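PDB 4JZA: uncharacterized protein from Legionella longbeachae NSW150, which probably removes the 3-phosphate from phosphatidylinositol 3-phosphate, acting as a phosphoinositide phosphatase in pathogen-host lipid metabolism. Local coordinates for residues R680-Q685 and S783-S788; Y695-S700 and T800-W805; D731-I736 and N775-R780. All blocks are in the same frame, centred on the assembly; numbering follows the deposited sequence.

Contact 1 of 3, residues R680-Q685 and S783-S788; sequences RLVARQ and SFLNCS
Val682, on helix 676-702, meets Phe784 and Leu785 in the loop that joins helices 772-782 and 794-817. The contact belongs to the helical C-terminal part of this phosphatase, where a helix flank packs on a helix-to-helix connection. The backbones come closest at Val682 and Leu785, whose CA atoms are 6.8 Å apart.

Val682 points toward the loop and uses both of its methyl groups. Its side chain crosses those of Phe784 and Leu785 at about a right angle. The two branches have separate apolar partners. CG1 lies anti to the backbone N (chi1 160°). This turns Val682 CG1 to Phe784, 3.8 Å from Phe784 CB. Val682 CG2 lies beside the backbone N and faces Leu785, meeting Leu785 CD2 at 4.1 Å.

Phe784 starts out toward the helix, but its ring then leads away. Only the root of this side chain therefore takes part. The ring itself goes to helix 794-817, where it packs edge-to-face on Phe794 and touches Ile797 and Val798. Leu785 does the reverse. Its CB does not point at the helix, yet the end of the side chain comes nearer and brings CD2 to the valine. Leu785 also reaches Ser761 of helix 748-761, and Val682 touches Leu757 of the same helix.

All three touching residues are buried. The contact buries 116 Å², both sides summed, and no hydrogen bond crosses it. The side-chain contacts are purely apolar. One backbone polar atom sits among them. The carbonyl oxygen Phe784 O faces the fork of the valine, 3.4 Å from Val682 CG1 and 3.5 Å from Val682 CG2.

Contact 2 of 3, residues Y695-S700 and T800-W805; sequences YDALHS and TTVEEW
A pair of nearly parallel helices in the C-terminal helical domain brings Ala697 and Leu698 of helix 676-702 against Val802 and Trp805 of helix 794-817. The axes of the two short segments approach to 9.4 Å and diverge by 20°. Ala697 and Val802 are nearest in the backbone, with CA atoms 5.9 Å apart.

The indole of Trp805 is the largest group in the interface. Leu698 CD1 lies over one face in a CH-pi contact, 4.3 Å from the centroid of the six-membered ring of Trp805 and 12° off its normal. With Leu698 CG anti to the backbone N (chi1 -167°), the second torsion then swings CD1 over the ring. Leu698 CB touches the rim, 3.8 Å from Trp805 CZ3. Ala697 CB comes to the edge in the ring plane, 3.9 Å from Trp805 CE3. Ala697 CB also meets Val802 CG1 at 4.0 Å. Thr801 CG2, one turn back on the indole's own helix, lies over the opposite face, offset toward the rim.

Trp805 NE1 forms a weak hydrogen bond to Ser776 O of helix 772-782, outside the pair. No hydrogen bond joins the two segments. The contact between them is thus apolar and dispersive. Methyl groups lie over both ring faces and at one edge, and the weak NE1 bond adds a polar hold.

Contact 3 of 3, residues D731-I736 and N775-R780; sequences DGIKQI and NSVYGR
The ring of Tyr778 is met obliquely by two groups of helix 731-740, Ile733 CD1 and Gly732 CA. The ring carries its hydroxyl up to the backbone of that helix. Tyr778 OH is 3.1 Å from Gly732 CA and 3.3 Å from Ile733 N. Gly732 has no side chain, so the hydroxyl meets its backbone directly.

Tyr778 CB does not point at the helix, but the end of the side chain comes nearer. The ring is turned so that its plane nearly contains the bond from CA to CB (chi2 -1°). Tyr778 CE1 then meets Ile733 CD1 at 3.7 Å. The two side chains run past each other at a slant. Ile733 CG1 also lies against the hydroxyl end, 3.8 Å from Tyr778 OH.

This is a steep crossing of two helices in the C-terminal helical domain. The axes of the segments pass 11.3 Å apart at an angle of 79°. Helix 676-702 lies alongside: Leu698 and Leu701 touch Val777, while Ile702 touches both Ile733 and Ile736.

Val777 points toward the other helix. Val777 CG1, anti to the backbone N, meets Ile733 CD1 at 4.2 Å. That one methyl of Ile733 therefore touches both Val777 and Tyr778. Gly732, Ile733, Val777 and Tyr778 are all buried. Arg763 and Arg770, from loops, also touch Tyr778.

Two more flat groups meet within helix 731-740. Gln735 NE2 donates a hydrogen bond to Asp731 OD2 at 3.0 Å. The amide nitrogen sits above the carboxylate, 40° out of its plane.

Overall arrangement
Going from the N terminus, the first segments of contacts 1 and 2 lie on helix 676-702, late in the chain. Helix 731-740 follows and opens contact 3. Helix 772-782 closes contact 3, whose loop of 38 intervening residues is nested inside the loops of both other contacts. The loop after it closes contact 1, and helix 794-817 closes contact 2. Contacts 1 and 2 alternate along the chain, so their loops cross. Contacts 2 and 3 have centres about 12 Å apart. Glu804 joins them, with a salt bridge to Arg780 and a probable hydrogen bond to Ser776. Together the three tie four helices and a connecting loop into one C-terminal helical unit.

Contact 1 of 3, residues R680-Q685 and S783-S788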
loop_
_atom_site.group_PDB
_atom_site.type_symbol
_atom_site.label_atom_id
_atom_site.label_comp_id
_atom_site.label_asym_id
_atom_site.label_seq_id
_atom_site.Cartn_x
_atom_site.Cartn_y
_atom_site.Cartn_z
ATOM N N ARG A 680 -25.188 15.467 -7.149
ATOM C CA ARG A 680 -25.600 15.236 -5.761
ATOM C C ARG A 680 -24.870 16.189 -4.824
ATOM O O ARG A 680 -25.502 16.788 -3.941
ATOM C CB ARG A 680 -25.310 13.809 -5.348
ATOM C CG ARG A 680 -25.340 13.601 -3.843
ATOM C CD ARG A 680 -25.390 12.146 -3.482
ATOM N NE ARG A 680 -26.714 11.629 -3.797
ATOM C CZ ARG A 680 -26.938 10.414 -4.283
ATOM N NH1 ARG A 680 -25.923 9.593 -4.571
ATOM N NH2 ARG A 680 -28.180 10.043 -4.538
ATOM N N LEU A 681 -23.566 16.336 -5.066
ATOM C CA LEU A 681 -22.700 17.146 -4.247
ATOM C C LEU A 681 -22.843 18.621 -4.547
ATOM O O LEU A 681 -22.683 19.450 -3.650
ATOM C CB LEU A 681 -21.226 16.739 -4.464
ATOM C CG LEU A 681 -20.759 15.369 -3.932
ATOM C CD1 LEU A 681 -19.257 15.146 -4.132
ATOM C CD2 LEU A 681 -21.124 15.209 -2.463
ATOM N N VAL A 682 -23.115 18.978 -5.813
ATOM C CA VAL A 682 -23.376 20.371 -6.148
ATOM C C VAL A 682 -24.630 20.803 -5.428
ATOM O O VAL A 682 -24.672 21.865 -4.854
ATOM C CB VAL A 682 -23.427 20.583 -7.635
ATOM C CG1 VAL A 682 -24.147 21.866 -8.010
ATOM C CG2 VAL A 682 -22.021 20.615 -8.180
ATOM N N ALA A 683 -25.644 19.963 -5.372
ATOM C CA ALA A 683 -26.850 20.375 -4.686
ATOM C C ALA A 683 -26.609 20.518 -3.196
ATOM O O ALA A 683 -27.250 21.328 -2.551
ATOM C CB ALA A 683 -27.982 19.417 -4.945
ATOM N N ARG A 684 -25.742 19.693 -2.644
ATOM C CA ARG A 684 -25.503 19.733 -1.210
ATOM C C ARG A 684 -24.677 20.976 -0.872
ATOM O O ARG A 684 -24.969 21.668 0.098
ATOM C CB ARG A 684 -24.882 18.420 -0.686
ATOM C CG ARG A 684 -25.907 17.550 0.042
ATOM C CD ARG A 684 -26.007 16.117 -0.468
ATOM N NE ARG A 684 -25.275 15.217 0.411
ATOM C CZ ARG A 684 -25.462 13.906 0.476
ATOM N NH1 ARG A 684 -26.353 13.289 -0.301
ATOM N NH2 ARG A 684 -24.734 13.208 1.327
ATOM N N GLN A 685 -23.703 21.294 -1.707
ATOM C CA GLN A 685 -22.994 22.555 -1.558
ATOM C C GLN A 685 -23.897 23.815 -1.708
ATOM O O GLN A 685 -23.722 24.770 -0.979
ATOM C CB GLN A 685 -21.824 22.626 -2.527
ATOM C CG GLN A 685 -20.940 23.809 -2.322
ATOM C CD GLN A 685 -19.624 23.675 -3.055
ATOM O OE1 GLN A 685 -19.219 24.545 -3.710
ATOM N NE2 GLN A 685 -19.052 22.594 -3.061
ATOM N N SER A 783 -24.141 26.179 -15.126
ATOM C CA SER A 783 -23.033 26.959 -14.533
ATOM C C SER A 783 -22.662 26.513 -13.105
ATOM O O SER A 783 -21.572 26.807 -12.658
ATOM C CB SER A 783 -23.287 28.468 -14.601
ATOM O OG SER A 783 -23.907 28.995 -13.431
ATOM N N PHE A 784 -23.548 25.798 -12.418
ATOM C CA PHE A 784 -23.245 25.224 -11.089
ATOM C C PHE A 784 -22.444 23.921 -11.109
ATOM O O PHE A 784 -21.960 23.502 -10.069
ATOM C CB PHE A 784 -24.522 24.916 -10.304
ATOM C CG PHE A 784 -25.314 26.108 -9.940
ATOM C CD1 PHE A 784 -24.884 26.959 -8.955
ATOM C CD2 PHE A 784 -26.501 26.350 -10.547
ATOM C CE1 PHE A 784 -25.633 28.058 -8.589
ATOM C CE2 PHE A 784 -27.261 27.451 -10.200
ATOM C CZ PHE A 784 -26.825 28.305 -9.214
ATOM N N LEU A 785 -22.336 23.306 -12.285
ATOM C CA LEU A 785 -21.634 22.060 -12.502
ATOM C C LEU A 785 -20.234 22.291 -12.998
ATOM O O LEU A 785 -19.473 21.353 -13.005
ATOM C CB LEU A 785 -22.350 21.217 -13.554
ATOM C CG LEU A 785 -23.783 20.814 -13.215
ATOM C CD1 LEU A 785 -24.373 19.903 -14.290
ATOM C CD2 LEU A 785 -23.911 20.150 -11.845
ATOM N N ASN A 786 -19.922 23.495 -13.487
ATOM C CA ASN A 786 -18.538 23.885 -13.841
ATOM C C ASN A 786 -17.967 24.847 -12.809
ATOM O O ASN A 786 -18.669 25.303 -11.895
ATOM C CB ASN A 786 -18.477 24.540 -15.211
ATOM C CG ASN A 786 -19.255 23.754 -16.255
ATOM O OD1 ASN A 786 -19.021 22.578 -16.431
ATOM N ND2 ASN A 786 -20.205 24.401 -16.930
ATOM N N CYS A 787 -16.688 25.154 -12.921
ATOM C CA CYS A 787 -16.133 26.223 -12.098
ATOM C C CYS A 787 -16.182 27.426 -12.975
ATOM O O CYS A 787 -16.123 27.286 -14.187
ATOM C CB CYS A 787 -14.719 25.887 -11.674
ATOM S SG CYS A 787 -14.141 24.570 -12.745
ATOM N N SER A 788 -16.361 28.598 -12.369
ATOM C CA SER A 788 -16.527 29.836 -13.142
ATOM C C SER A 788 -15.169 30.357 -13.547
ATOM O O SER A 788 -14.152 29.899 -13.027
ATOM C CB SER A 788 -17.257 30.912 -12.331
ATOM O OG SER A 788 -16.442 31.396 -11.277
#

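Contact 2 of 3, residues Y695-S700 and T800-W805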
loop_
_atom_site.group_PDB
_atom_site.type_symbol
_atom_site.label_atom_id
_atom_site.label_comp_id
_atom_site.label_asym_id
_atom_site.label_seq_id
_atom_site.Cartn_x
_atom_site.Cartn_y
_atom_site.Cartn_z
ATOM N N TYR A 695 -35.283 26.744 -6.891
ATOM C CA TYR A 695 -36.528 26.013 -7.120
ATOM C C TYR A 695 -37.712 26.968 -7.300
ATOM O O TYR A 695 -38.367 26.940 -8.323
ATOM C CB TYR A 695 -36.793 25.011 -5.988
ATOM C CG TYR A 695 -37.900 24.036 -6.285
ATOM C CD1 TYR A 695 -37.624 22.825 -6.909
ATOM C CD2 TYR A 695 -39.214 24.322 -5.942
ATOM C CE1 TYR A 695 -38.624 21.919 -7.187
ATOM C CE2 TYR A 695 -40.232 23.433 -6.240
ATOM C CZ TYR A 695 -39.930 22.241 -6.871
ATOM O OH TYR A 695 -40.934 21.370 -7.172
ATOM N N ASP A 696 -37.985 27.828 -6.342
ATOM C CA ASP A 696 -39.142 28.730 -6.507
ATOM C C ASP A 696 -39.103 29.537 -7.830
ATOM O O ASP A 696 -40.073 29.548 -8.597
ATOM C CB ASP A 696 -39.299 29.673 -5.276
ATOM C CG ASP A 696 -39.543 28.894 -3.977
ATOM O OD1 ASP A 696 -40.118 27.767 -4.021
ATOM O OD2 ASP A 696 -39.120 29.392 -2.915
ATOM N N ALA A 697 -37.997 30.231 -8.078
ATOM C CA ALA A 697 -37.822 30.975 -9.337
ATOM C C ALA A 697 -38.053 30.098 -10.563
ATOM O O ALA A 697 -38.780 30.462 -11.443
ATOM C CB ALA A 697 -36.435 31.626 -9.406
ATOM N N LEU A 698 -37.470 28.924 -10.591
ATOM C CA LEU A 698 -37.713 28.002 -11.695
ATOM C C LEU A 698 -39.153 27.504 -11.827
ATOM O O LEU A 698 -39.659 27.354 -12.961
ATOM C CB LEU A 698 -36.766 26.836 -11.608
ATOM C CG LEU A 698 -36.674 25.947 -12.833
ATOM C CD1 LEU A 698 -36.379 26.678 -14.134
ATOM C CD2 LEU A 698 -35.607 24.882 -12.542
ATOM N N HIS A 699 -39.814 27.290 -10.687
ATOM C CA HIS A 699 -41.180 26.818 -10.677
ATOM C C HIS A 699 -42.007 27.813 -11.443
ATOM O O HIS A 699 -42.800 27.431 -12.286
ATOM C CB HIS A 699 -41.707 26.620 -9.256
ATOM C CG HIS A 699 -43.015 25.902 -9.189
ATOM N ND1 HIS A 699 -44.228 26.566 -9.179
ATOM C CD2 HIS A 699 -43.307 24.586 -9.132
ATOM C CE1 HIS A 699 -45.210 25.687 -9.117
ATOM N NE2 HIS A 699 -44.678 24.479 -9.092
ATOM N N SER A 700 -41.854 29.101 -11.175
ATOM C CA SER A 700 -42.710 30.073 -11.868
ATOM C C SER A 700 -42.374 30.120 -13.320
ATOM O O SER A 700 -43.265 30.041 -14.165
ATOM C CB SER A 700 -42.567 31.466 -11.311
ATOM O OG SER A 700 -42.331 31.403 -9.940
ATOM N N THR A 800 -27.861 36.011 -9.336
ATOM C CA THR A 800 -27.977 36.403 -10.727
ATOM C C THR A 800 -28.999 35.575 -11.502
ATOM O O THR A 800 -29.779 36.075 -12.322
ATOM C CB THR A 800 -26.628 36.175 -11.395
ATOM O OG1 THR A 800 -25.621 36.830 -10.646
ATOM C CG2 THR A 800 -26.586 36.694 -12.825
ATOM N N THR A 801 -28.966 34.285 -11.252
ATOM C CA THR A 801 -29.873 33.366 -11.898
ATOM C C THR A 801 -31.314 33.679 -11.479
ATOM O O THR A 801 -32.186 33.730 -12.342
ATOM C CB THR A 801 -29.533 31.918 -11.510
ATOM O OG1 THR A 801 -28.194 31.589 -11.915
ATOM C CG2 THR A 801 -30.541 30.960 -12.131
ATOM N N VAL A 802 -31.575 33.906 -10.178
ATOM C CA VAL A 802 -32.930 34.220 -9.734
ATOM C C VAL A 802 -33.365 35.533 -10.379
ATOM O O VAL A 802 -34.509 35.678 -10.792
ATOM C CB VAL A 802 -33.104 34.276 -8.183
ATOM C CG1 VAL A 802 -34.504 34.727 -7.795
ATOM C CG2 VAL A 802 -32.856 32.908 -7.559
ATOM N N GLU A 803 -32.467 36.486 -10.492
ATOM C CA GLU A 803 -32.856 37.761 -11.071
ATOM C C GLU A 803 -33.225 37.576 -12.504
ATOM O O GLU A 803 -34.273 38.075 -12.964
ATOM C CB GLU A 803 -31.787 38.848 -10.906
ATOM C CG GLU A 803 -32.219 39.924 -9.911
ATOM C CD GLU A 803 -31.047 40.729 -9.323
ATOM O OE1 GLU A 803 -29.876 40.503 -9.731
ATOM O OE2 GLU A 803 -31.308 41.617 -8.461
ATOM N N GLU A 804 -32.384 36.822 -13.210
ATOM C CA GLU A 804 -32.596 36.623 -14.605
ATOM C C GLU A 804 -33.882 35.840 -14.835
ATOM O O GLU A 804 -34.702 36.221 -15.674
ATOM C CB GLU A 804 -31.419 35.928 -15.208
ATOM C CG GLU A 804 -31.653 35.431 -16.619
ATOM C CD GLU A 804 -30.345 35.078 -17.279
ATOM O OE1 GLU A 804 -30.051 33.876 -17.614
ATOM O OE2 GLU A 804 -29.562 36.042 -17.422
ATOM N N TRP A 805 -34.108 34.778 -14.073
ATOM C CA TRP A 805 -35.341 34.014 -14.284
ATOM C C TRP A 805 -36.555 34.801 -13.867
ATOM O O TRP A 805 -37.582 34.705 -14.507
ATOM C CB TRP A 805 -35.329 32.680 -13.543
ATOM C CG TRP A 805 -34.304 31.700 -14.056
ATOM C CD1 TRP A 805 -33.642 31.740 -15.234
ATOM C CD2 TRP A 805 -33.852 30.537 -13.380
ATOM N NE1 TRP A 805 -32.785 30.678 -15.332
ATOM C CE2 TRP A 805 -32.903 29.918 -14.200
ATOM C CE3 TRP A 805 -34.171 29.953 -12.168
ATOM C CZ2 TRP A 805 -32.267 28.750 -13.840
ATOM C CZ3 TRP A 805 -33.545 28.789 -11.830
ATOM C CH2 TRP A 805 -32.601 28.200 -12.667
#

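Contact 3 of 3, residues D731-I736 and N775-R780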
loop_
_atom_site.group_PDB
_atom_site.type_symbol
_atom_site.label_atom_id
_atom_site.label_comp_id
_atom_site.label_asym_id
_atom_site.label_seq_id
_atom_site.Cartn_x
_atom_site.Cartn_y
_atom_site.Cartn_z
ATOM N N ASP A 731 -37.307 18.359 -24.580
ATOM C CA ASP A 731 -37.533 17.248 -23.672
ATOM C C ASP A 731 -36.994 17.505 -22.270
ATOM O O ASP A 731 -37.652 17.109 -21.274
ATOM C CB ASP A 731 -36.938 15.950 -24.237
ATOM C CG ASP A 731 -37.531 14.673 -23.576
ATOM O OD1 ASP A 731 -38.769 14.401 -23.792
ATOM O OD2 ASP A 731 -36.742 13.957 -22.874
ATOM N N GLY A 732 -35.829 18.162 -22.191
ATOM C CA GLY A 732 -35.267 18.585 -20.910
ATOM C C GLY A 732 -36.206 19.411 -20.048
ATOM O O GLY A 732 -36.349 19.178 -18.844
ATOM N N ILE A 733 -36.898 20.333 -20.686
ATOM C CA ILE A 733 -37.859 21.139 -20.012
ATOM C C ILE A 733 -39.079 20.326 -19.593
ATOM O O ILE A 733 -39.585 20.530 -18.480
ATOM C CB ILE A 733 -38.293 22.293 -20.901
ATOM C CG1 ILE A 733 -37.117 23.177 -21.293
ATOM C CG2 ILE A 733 -39.361 23.129 -20.208
ATOM C CD1 ILE A 733 -36.447 23.879 -20.133
ATOM N N LYS A 734 -39.539 19.407 -20.458
ATOM C CA LYS A 734 -40.666 18.517 -20.118
ATOM C C LYS A 734 -40.322 17.708 -18.892
ATOM O O LYS A 734 -41.155 17.530 -17.991
ATOM C CB LYS A 734 -41.022 17.559 -21.249
ATOM C CG LYS A 734 -41.608 18.218 -22.495
ATOM C CD LYS A 734 -42.237 17.220 -23.484
ATOM C CE LYS A 734 -43.142 16.196 -22.770
ATOM N NZ LYS A 734 -44.211 15.608 -23.638
ATOM N N GLN A 735 -39.082 17.243 -18.848
ATOM C CA GLN A 735 -38.611 16.493 -17.721
ATOM C C GLN A 735 -38.532 17.256 -16.425
ATOM O O GLN A 735 -38.724 16.671 -15.351
ATOM C CB GLN A 735 -37.239 15.962 -18.015
ATOM C CG GLN A 735 -37.319 14.694 -18.819
ATOM C CD GLN A 735 -35.983 14.056 -18.935
ATOM O OE1 GLN A 735 -35.355 13.661 -17.910
ATOM N NE2 GLN A 735 -35.502 13.967 -20.159
ATOM N N ILE A 736 -38.212 18.538 -16.526
ATOM C CA ILE A 736 -38.134 19.393 -15.372
ATOM C C ILE A 736 -39.529 19.738 -14.899
ATOM O O ILE A 736 -39.749 19.766 -13.727
ATOM C CB ILE A 736 -37.254 20.622 -15.641
ATOM C CG1 ILE A 736 -35.796 20.160 -15.779
ATOM C CG2 ILE A 736 -37.360 21.597 -14.497
ATOM C CD1 ILE A 736 -34.878 21.161 -16.433
ATOM N N ASN A 775 -32.303 28.681 -22.937
ATOM C CA ASN A 775 -30.866 28.950 -22.640
ATOM C C ASN A 775 -30.574 29.478 -21.257
ATOM O O ASN A 775 -29.487 29.235 -20.732
ATOM C CB ASN A 775 -30.247 29.964 -23.587
ATOM C CG ASN A 775 -29.969 29.409 -24.953
ATOM O OD1 ASN A 775 -29.889 28.190 -25.195
ATOM N ND2 ASN A 775 -29.910 30.297 -25.875
ATOM N N SER A 776 -31.486 30.243 -20.673
ATOM C CA SER A 776 -31.254 30.717 -19.326
ATOM C C SER A 776 -31.434 29.565 -18.337
ATOM O O SER A 776 -30.623 29.401 -17.410
ATOM C CB SER A 776 -32.172 31.871 -19.001
ATOM O OG SER A 776 -32.089 32.177 -17.660
ATOM N N VAL A 777 -32.447 28.717 -18.535
ATOM C CA VAL A 777 -32.613 27.593 -17.620
ATOM C C VAL A 777 -31.403 26.615 -17.673
ATOM O O VAL A 777 -30.781 26.320 -16.662
ATOM C CB VAL A 777 -33.943 26.887 -17.883
ATOM C CG1 VAL A 777 -34.028 25.553 -17.160
ATOM C CG2 VAL A 777 -35.078 27.779 -17.396
ATOM N N TYR A 778 -31.084 26.132 -18.861
ATOM C CA TYR A 778 -29.988 25.193 -19.052
ATOM C C TYR A 778 -28.642 25.808 -18.734
ATOM O O TYR A 778 -27.804 25.224 -18.013
ATOM C CB TYR A 778 -29.945 24.687 -20.503
ATOM C CG TYR A 778 -31.065 23.755 -20.942
ATOM C CD1 TYR A 778 -32.076 23.351 -20.073
ATOM C CD2 TYR A 778 -31.106 23.267 -22.258
ATOM C CE1 TYR A 778 -33.080 22.504 -20.499
ATOM C CE2 TYR A 778 -32.094 22.400 -22.680
ATOM C CZ TYR A 778 -33.088 22.030 -21.808
ATOM O OH TYR A 778 -34.080 21.169 -22.225
ATOM N N GLY A 779 -28.414 26.993 -19.282
ATOM C CA GLY A 779 -27.126 27.682 -19.096
ATOM C C GLY A 779 -26.771 28.011 -17.659
ATOM O O GLY A 779 -25.668 27.820 -17.212
ATOM N N ARG A 780 -27.716 28.537 -16.919
ATOM C CA ARG A 780 -27.432 28.916 -15.530
ATOM C C ARG A 780 -27.260 27.721 -14.634
ATOM O O ARG A 780 -26.317 27.690 -13.828
ATOM C CB ARG A 780 -28.557 29.771 -14.946
ATOM C CG ARG A 780 -28.695 31.104 -15.623
ATOM C CD ARG A 780 -27.555 32.006 -15.278
ATOM N NE ARG A 780 -27.677 33.249 -16.005
ATOM C CZ ARG A 780 -26.871 34.295 -15.865
ATOM N NH1 ARG A 780 -25.886 34.263 -15.033
ATOM N NH2 ARG A 780 -27.096 35.407 -16.517
#